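Local coordinates for unknown protein (Galdieria sulphuraria, PDB 2NYI) that is of unknown function but carries tandem ACT domains, a fold that in relatives commonly binds small regulatory ligands such as amino acids, at residues 2-13 with 45-56. Numbering follows the deposited sequence. Where two conformers were deposited one is given.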
loop_
_atom_site.group_PDB
_atom_site.type_symbol
_atom_site.label_atom_id
_atom_site.label_comp_id
_atom_site.label_asym_id
_atom_site.label_seq_id
_atom_site.Cartn_x
_atom_site.Cartn_y
_atom_site.Cartn_z
ATOM N N GLU A 2 -17.521 22.316 12.491
ATOM C CA GLU A 2 -16.080 21.968 12.672
ATOM C C GLU A 2 -15.735 20.676 11.931
ATOM O O GLU A 2 -16.366 19.634 12.152
ATOM C CB GLU A 2 -15.743 21.827 14.156
ATOM C CG GLU A 2 -14.274 21.527 14.440
ATOM C CD GLU A 2 -13.927 21.608 15.924
ATOM O OE1 GLU A 2 -14.174 22.671 16.542
ATOM O OE2 GLU A 2 -13.393 20.610 16.465
ATOM N N THR A 3 -14.737 20.759 11.054
ATOM C CA THR A 3 -14.290 19.594 10.296
ATOM C C THR A 3 -13.481 18.650 11.186
ATOM O O THR A 3 -12.696 19.089 12.023
ATOM C CB THR A 3 -13.503 19.991 9.016
ATOM O OG1 THR A 3 -13.122 18.811 8.295
ATOM C CG2 THR A 3 -12.253 20.812 9.350
ATOM N N GLN A 4 -13.695 17.351 11.015
ATOM C CA GLN A 4 -12.980 16.353 11.801
ATOM C C GLN A 4 -12.318 15.377 10.844
ATOM O O GLN A 4 -12.826 15.163 9.748
ATOM C CB GLN A 4 -13.940 15.589 12.706
ATOM C CG GLN A 4 -14.812 16.469 13.600
ATOM C CD GLN A 4 -14.044 17.175 14.702
ATOM O OE1 GLN A 4 -12.923 16.794 15.042
ATOM N NE2 GLN A 4 -14.658 18.206 15.278
ATOM N N SER A 5 -11.207 14.788 11.275
ATOM C CA SER A 5 -10.480 13.796 10.462
ATOM C C SER A 5 -10.694 12.359 10.954
ATOM O O SER A 5 -10.689 12.096 12.162
ATOM C CB SER A 5 -8.988 14.122 10.434
ATOM O OG SER A 5 -8.274 13.113 9.711
ATOM N N PHE A 6 -10.873 11.432 10.013
ATOM C CA PHE A 6 -11.125 10.033 10.336
ATOM C C PHE A 6 -10.153 9.173 9.530
ATOM O O PHE A 6 -9.743 9.562 8.432
ATOM C CB PHE A 6 -12.571 9.644 9.986
ATOM C CG PHE A 6 -13.602 10.432 10.749
ATOM C CD1 PHE A 6 -14.053 9.994 11.977
ATOM C CD2 PHE A 6 -14.067 11.657 10.249
ATOM C CE1 PHE A 6 -15.003 10.755 12.708
ATOM C CE2 PHE A 6 -15.007 12.416 10.967
ATOM C CZ PHE A 6 -15.475 11.958 12.185
ATOM N N VAL A 7 -9.771 8.028 10.090
ATOM C CA VAL A 7 -8.919 7.059 9.399
ATOM C C VAL A 7 -9.789 5.869 9.055
ATOM O O VAL A 7 -10.462 5.295 9.922
ATOM C CB VAL A 7 -7.712 6.598 10.250
ATOM C CG1 VAL A 7 -6.700 5.868 9.370
ATOM C CG2 VAL A 7 -7.055 7.803 10.934
ATOM N N VAL A 8 -9.795 5.536 7.771
ATOM C CA VAL A 8 -10.611 4.472 7.222
ATOM C C VAL A 8 -9.690 3.417 6.601
ATOM O O VAL A 8 -8.761 3.769 5.863
ATOM C CB VAL A 8 -11.563 5.046 6.114
ATOM C CG1 VAL A 8 -12.338 3.932 5.414
ATOM C CG2 VAL A 8 -12.508 6.075 6.713
ATOM N N SER A 9 -9.930 2.152 6.935
ATOM C CA SER A 9 -9.236 1.016 6.316
ATOM C C SER A 9 -10.249 0.167 5.569
ATOM O O SER A 9 -11.344 -0.094 6.086
ATOM C CB SER A 9 -8.556 0.153 7.392
ATOM O OG SER A 9 -7.371 0.782 7.872
ATOM N N VAL A 10 -9.885 -0.266 4.363
ATOM C CA VAL A 10 -10.752 -1.096 3.525
ATOM C C VAL A 10 -9.896 -2.263 3.043
ATOM O O VAL A 10 -8.770 -2.055 2.544
ATOM C CB VAL A 10 -11.266 -0.296 2.292
ATOM C CG1 VAL A 10 -12.131 -1.184 1.339
ATOM C CG2 VAL A 10 -12.025 0.961 2.718
ATOM N N ALA A 11 -10.426 -3.472 3.157
ATOM C CA ALA A 11 -9.753 -4.644 2.611
ATOM C C ALA A 11 -10.768 -5.628 2.052
ATOM O O ALA A 11 -11.867 -5.806 2.608
ATOM C CB ALA A 11 -8.909 -5.323 3.706
ATOM N N GLY A 12 -10.404 -6.261 0.946
ATOM C CA GLY A 12 -11.265 -7.259 0.309
ATOM C C GLY A 12 -10.618 -7.808 -0.942
ATOM O O GLY A 12 -9.445 -7.531 -1.222
ATOM N N SER A 13 -11.361 -8.627 -1.675
ATOM C CA SER A 13 -10.856 -9.165 -2.940
ATOM C C SER A 13 -10.882 -8.088 -4.003
ATOM O O SER A 13 -11.856 -7.327 -4.123
ATOM C CB SER A 13 -11.687 -10.368 -3.400
ATOM O OG SER A 13 -11.714 -11.343 -2.375
ATOM N N PHE A 45 -7.046 -6.456 -2.274
ATOM C CA PHE A 45 -7.079 -4.999 -2.279
ATOM C C PHE A 45 -6.985 -4.512 -0.822
ATOM O O PHE A 45 -7.660 -5.034 0.059
ATOM C CB PHE A 45 -8.397 -4.506 -2.948
ATOM C CG PHE A 45 -8.646 -3.026 -2.784
ATOM C CD1 PHE A 45 -8.431 -2.153 -3.852
ATOM C CD2 PHE A 45 -9.105 -2.508 -1.572
ATOM C CE1 PHE A 45 -8.659 -0.768 -3.699
ATOM C CE2 PHE A 45 -9.326 -1.127 -1.404
ATOM C CZ PHE A 45 -9.100 -0.265 -2.477
ATOM N N ALA A 46 -6.165 -3.490 -0.580
ATOM C CA ALA A 46 -6.152 -2.832 0.741
ATOM C C ALA A 46 -5.952 -1.326 0.504
ATOM O O ALA A 46 -5.173 -0.918 -0.398
ATOM C CB ALA A 46 -5.035 -3.418 1.637
HETATM N N MSE A 47 -6.637 -0.507 1.305
HETATM C CA MSE A 47 -6.469 0.954 1.223
HETATM C C MSE A 47 -6.726 1.601 2.564
HETATM O O MSE A 47 -7.633 1.201 3.291
HETATM C CB MSE A 47 -7.441 1.541 0.173
HETATM C CG MSE A 47 -7.321 3.061 0.018
HETATM SE SE MSE A 47 -8.227 3.672 -1.604
HETATM C CE MSE A 47 -9.837 3.377 -1.076
ATOM N N ILE A 48 -5.916 2.595 2.880
ATOM C CA ILE A 48 -6.098 3.411 4.077
ATOM C C ILE A 48 -6.303 4.846 3.581
ATOM O O ILE A 48 -5.607 5.306 2.672
ATOM C CB ILE A 48 -4.900 3.332 5.023
ATOM C CG1 ILE A 48 -4.617 1.860 5.384
ATOM C CG2 ILE A 48 -5.205 4.132 6.331
ATOM C CD1 ILE A 48 -3.274 1.653 6.079
ATOM N N VAL A 49 -7.309 5.507 4.151
ATOM C CA VAL A 49 -7.675 6.856 3.733
ATOM C C VAL A 49 -7.895 7.741 4.969
ATOM O O VAL A 49 -8.513 7.301 5.941
ATOM C CB VAL A 49 -8.974 6.825 2.900
ATOM C CG1 VAL A 49 -9.290 8.206 2.320
ATOM C CG2 VAL A 49 -8.881 5.772 1.754
ATOM N N LEU A 50 -7.370 8.972 4.905
ATOM C CA LEU A 50 -7.718 10.035 5.862
ATOM C C LEU A 50 -8.859 10.822 5.223
ATOM O O LEU A 50 -8.738 11.348 4.097
ATOM C CB LEU A 50 -6.520 10.943 6.200
ATOM C CG LEU A 50 -5.387 10.233 6.982
ATOM C CD1 LEU A 50 -4.126 11.076 7.071
ATOM C CD2 LEU A 50 -5.876 9.896 8.383
ATOM N N VAL A 51 -9.968 10.866 5.946
ATOM C CA VAL A 51 -11.223 11.406 5.423
ATOM C C VAL A 51 -11.656 12.545 6.330
ATOM O O VAL A 51 -11.663 12.382 7.554
ATOM C CB VAL A 51 -12.334 10.319 5.400
ATOM C CG1 VAL A 51 -13.713 10.930 5.058
ATOM C CG2 VAL A 51 -11.999 9.215 4.427
ATOM N N SER A 52 -11.972 13.699 5.731
ATOM C CA SER A 52 -12.491 14.852 6.480
ATOM C C SER A 52 -13.993 14.937 6.323
ATOM O O SER A 52 -14.520 14.736 5.225
ATOM C CB SER A 52 -11.847 16.162 5.999
ATOM O OG SER A 52 -10.470 16.174 6.329
ATOM N N LEU A 53 -14.678 15.208 7.433
ATOM C CA LEU A 53 -16.127 15.338 7.435
ATOM C C LEU A 53 -16.535 16.373 8.471
ATOM O O LEU A 53 -15.959 16.433 9.560
ATOM C CB LEU A 53 -16.795 13.979 7.728
ATOM C CG LEU A 53 -18.330 13.905 7.700
ATOM C CD1 LEU A 53 -18.912 14.137 6.293
ATOM C CD2 LEU A 53 -18.823 12.575 8.261
ATOM N N ASN A 54 -17.515 17.205 8.123
ATOM C CA ASN A 54 -18.093 18.143 9.097
ATOM C C ASN A 54 -19.047 17.419 10.038
ATOM O O ASN A 54 -20.261 17.633 9.991
ATOM C CB ASN A 54 -18.812 19.289 8.385
ATOM C CG ASN A 54 -17.858 20.320 7.816
ATOM O OD1 ASN A 54 -16.666 20.056 7.616
ATOM N ND2 ASN A 54 -18.383 21.510 7.539
ATOM N N ALA A 55 -18.494 16.545 10.873
ATOM C CA ALA A 55 -19.281 15.754 11.818
ATOM C C ALA A 55 -18.401 15.175 12.918
ATOM O O ALA A 55 -17.201 14.956 12.718
ATOM C CB ALA A 55 -20.055 14.635 11.094
ATOM N N LYS A 56 -19.013 14.924 14.075
ATOM C CA LYS A 56 -18.299 14.500 15.279
ATOM C C LYS A 56 -17.840 13.043 15.250
ATOM O O LYS A 56 -16.740 12.739 15.705
ATOM C CB LYS A 56 -19.144 14.749 16.530
ATOM C CG LYS A 56 -18.330 15.104 17.768
ATOM C CD LYS A 56 -18.029 16.596 17.817
ATOM C CE LYS A 56 -16.948 16.918 18.831
ATOM N NZ LYS A 56 -16.581 18.359 18.766
#
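The edge of the Phe-6 ring is met by main-chain oxygens: the carbonyl of Ala-55 lies in the ring plane, its O 3.5 Å from CZ of Phe-6, and Lys-56 O comes to the same edge, while Arg-78 makes a cation-pi contact with the ring. This happens where one central strand of an ACT-domain sheet, of βαββαβ topology, begins and its neighbour ends. Strands 4-13 and 45-53 are antiparallel, and five hydrogen-bonded pairs, from Gln-4 with Leu-53 to Gly-12 with Phe-45, illustrate how such a ladder is sustained without a break. Beyond it, Asn-54 centres an inverse gamma turn, after which the chain runs beside the start of strand 4-13, with Ala-55 O 3.0 Å from CG of Gln-4.

The sheet has two differently used faces. Val-8, Val-10, Val-49 and Val-51 look toward helices 18-28 and 59-68 and form the domain core; CG2 of Val-8 meets CG2 of Val-51 at 3.9 Å. Val-7, Ser-9 and Ile-48 occupy the other face, where the second subunit packs, and Ser-9 OG is hydrogen-bonded to OD2 of Asp-44 of that subunit. There Val-7 lies alongside Leu-50, whose CD2 is 3.5 Å from CG2 of Val-7.

Gln-4 folds back at chi2 (-70°), which carries its amide toward Glu-2: NE2 donates to OE2 of Glu-2 at 3.0 Å, from the anti side but tilted 35° out of the carboxylate plane, while OE1 accepts from Arg-78. With an alanine here, Arg-78 would probably lose this amide acceptor and the Glu-2 carboxylate would be freer to turn. Nearby, NZ of Lys-56 stays 4.5 Å from OE2 of Glu-2, too far for a salt bridge.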